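Local coordinates for protein ApaG (Shewanella oneidensis, PDB 1TZA), which is of unknown function but belongs to the ApaG family, whose single beta-sandwich domain is related to immunoglobulin-like E-set folds, at residues Ala66-Gly70 with Glu71-Ile75. Numbering follows the deposited sequence.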
ATOM      1  N   ALA A  66     -11.624   8.207  11.576  1.00 13.80           N
ATOM      2  CA  ALA A  66     -12.563   9.065  10.866  1.00 13.69           C
ATOM      3  C   ALA A  66     -12.348   8.915   9.364  1.00 12.40           C
ATOM      4  O   ALA A  66     -11.222   8.997   8.871  1.00 12.71           O
ATOM      5  CB  ALA A  66     -12.372  10.534  11.285  1.00 13.45           C
ATOM      6  N   GLY A  67     -13.439   8.660   8.655  1.00 11.77           N
ATOM      7  CA  GLY A  67     -13.399   8.504   7.215  1.00  8.20           C
ATOM      8  C   GLY A  67     -12.534   7.380   6.694  1.00  6.13           C
ATOM      9  O   GLY A  67     -12.316   6.371   7.366  1.00  3.96           O
ATOM     10  N   VAL A  68     -12.064   7.576   5.465  1.00  3.15           N
ATOM     11  CA  VAL A  68     -11.206   6.646   4.772  1.00  1.88           C
ATOM     12  C   VAL A  68     -10.155   7.489   4.078  1.00  3.17           C
ATOM     13  O   VAL A  68     -10.455   8.555   3.541  1.00  4.60           O
ATOM     14  CB  VAL A  68     -11.973   5.811   3.714  1.00  3.28           C
ATOM     15  CG1 VAL A  68     -12.903   4.822   4.398  1.00  1.00           C
ATOM     16  CG2 VAL A  68     -12.753   6.731   2.778  1.00  1.38           C
ATOM     17  N   VAL A  69      -8.921   7.004   4.098  1.00  3.08           N
ATOM     18  CA  VAL A  69      -7.780   7.687   3.508  1.00  3.39           C
ATOM     19  C   VAL A  69      -7.799   9.217   3.593  1.00  5.19           C
ATOM     20  O   VAL A  69      -7.552   9.921   2.606  1.00  4.44           O
ATOM     21  CB  VAL A  69      -7.551   7.236   2.037  1.00  4.51           C
ATOM     22  CG1 VAL A  69      -7.274   5.734   2.007  1.00  1.00           C
ATOM     23  CG2 VAL A  69      -8.747   7.595   1.165  1.00  2.78           C
ATOM     24  N   GLY A  70      -8.099   9.727   4.783  1.00  5.73           N
ATOM     25  CA  GLY A  70      -8.088  11.163   4.991  1.00  9.39           C
ATOM     26  C   GLY A  70      -9.335  11.973   4.707  1.00  9.75           C
ATOM     27  O   GLY A  70      -9.354  13.176   4.961  1.00  8.86           O
ATOM     28  N   GLU A  71     -10.375  11.348   4.174  1.00 11.23           N
ATOM     29  CA  GLU A  71     -11.592  12.098   3.913  1.00 10.33           C
ATOM     30  C   GLU A  71     -12.854  11.384   4.344  1.00 10.19           C
ATOM     31  O   GLU A  71     -12.880  10.161   4.498  1.00  8.47           O
ATOM     32  CB  GLU A  71     -11.710  12.466   2.429  1.00 10.44           C
ATOM     33  CG  GLU A  71     -11.616  11.302   1.464  1.00  7.57           C
ATOM     34  CD  GLU A  71     -12.339  11.570   0.152  1.00  8.20           C
ATOM     35  OE1 GLU A  71     -11.855  11.127  -0.914  1.00  6.90           O
ATOM     36  OE2 GLU A  71     -13.404  12.215   0.185  1.00  7.59           O
ATOM     37  N   THR A  72     -13.885  12.195   4.555  1.00 10.17           N
ATOM     38  CA  THR A  72     -15.220  11.766   4.935  1.00 10.00           C
ATOM     39  C   THR A  72     -16.012  12.178   3.692  1.00 10.69           C
ATOM     40  O   THR A  72     -16.602  13.262   3.645  1.00 11.80           O
ATOM     41  CB  THR A  72     -15.722  12.557   6.183  1.00 10.19           C
ATOM     42  OG1 THR A  72     -15.713  13.962   5.905  1.00 10.51           O
ATOM     43  CG2 THR A  72     -14.821  12.297   7.382  1.00  9.53           C
ATOM     44  N   PRO A  73     -16.024  11.320   2.661  1.00 10.29           N
ATOM     45  CA  PRO A  73     -16.724  11.592   1.402  1.00  9.86           C
ATOM     46  C   PRO A  73     -18.247  11.545   1.422  1.00 10.31           C
ATOM     47  O   PRO A  73     -18.859  10.743   2.134  1.00 10.37           O
ATOM     48  CB  PRO A  73     -16.133  10.547   0.465  1.00 12.02           C
ATOM     49  CG  PRO A  73     -16.030   9.350   1.379  1.00 10.33           C
ATOM     50  CD  PRO A  73     -15.464   9.955   2.658  1.00 11.55           C
ATOM     51  N   THR A  74     -18.861  12.428   0.644  1.00 11.08           N
ATOM     52  CA  THR A  74     -20.313  12.449   0.544  1.00 10.49           C
ATOM     53  C   THR A  74     -20.622  11.755  -0.776  1.00  9.60           C
ATOM     54  O   THR A  74     -20.141  12.152  -1.836  1.00  8.44           O
ATOM     55  CB  THR A  74     -20.865  13.891   0.560  1.00 11.68           C
ATOM     56  OG1 THR A  74     -20.622  14.474   1.851  1.00 12.35           O
ATOM     57  CG2 THR A  74     -22.373  13.900   0.288  1.00 10.28           C
ATOM     58  N   ILE A  75     -21.393  10.681  -0.690  1.00  9.82           N
ATOM     59  CA  ILE A  75     -21.754   9.901  -1.866  1.00  9.37           C
ATOM     60  C   ILE A  75     -23.202  10.198  -2.219  1.00  8.30           C
ATOM     61  O   ILE A  75     -24.121   9.814  -1.487  1.00  9.29           O
ATOM     62  CB  ILE A  75     -21.615   8.393  -1.584  1.00  8.06           C
ATOM     63  CG1 ILE A  75     -20.284   8.123  -0.879  1.00  8.82           C
ATOM     64  CG2 ILE A  75     -21.687   7.616  -2.874  1.00  5.54           C
ATOM     65  CD1 ILE A  75     -20.170   6.730  -0.308  1.00  7.21           C
TER
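Val68 and Glu71 face each other as an antiparallel hydrogen-bonded pair, their backbones joined in both directions round a tight reversal of the chain. Val68 N donates to Glu71 O at 2.9 Å in a nearly straight bond, 167° at the hydrogen. In return Glu71 N reaches Val68 O, also at 2.9 Å, but approaches from above the carbonyl plane, 42° out of it. Val69 and Gly70 fill the two corners of the turn, both with positive phi. Gly67 also has positive phi, and its CA lies 3.2 Å from Glu71 O in a CA-H...O contact, so this carbonyl meets both an N-H and a C-H.

Side chains add modest apolar contacts. With CG1 of Val68 anti to the carbonyl carbon (chi1 -70°), its CG2 falls between the backbone N and that carbon and lies 4.2 Å from Pro73 CD. Thr72 turns its methyl, CG2, to Gly67 CA at 4.1 Å. The CG of Glu71 passes 3.6 Å from Val68 O, and the extended chain beyond it carries OE1 to a hydrogen bond with Tyr81 OH. Val68 and Pro73 both pack on Tyr81 and Leu46, while Val69 N is hydrogen-bonded to Glu18 OE2 of the second subunit. The whole is a type I' turn from Val68 to Glu71, closed by a single antiparallel bridge and set in the connection between strands 60-66 and 74-75 of the ApaG beta sandwich, which both pair with strand 44-55, with its corner at the subunit interface.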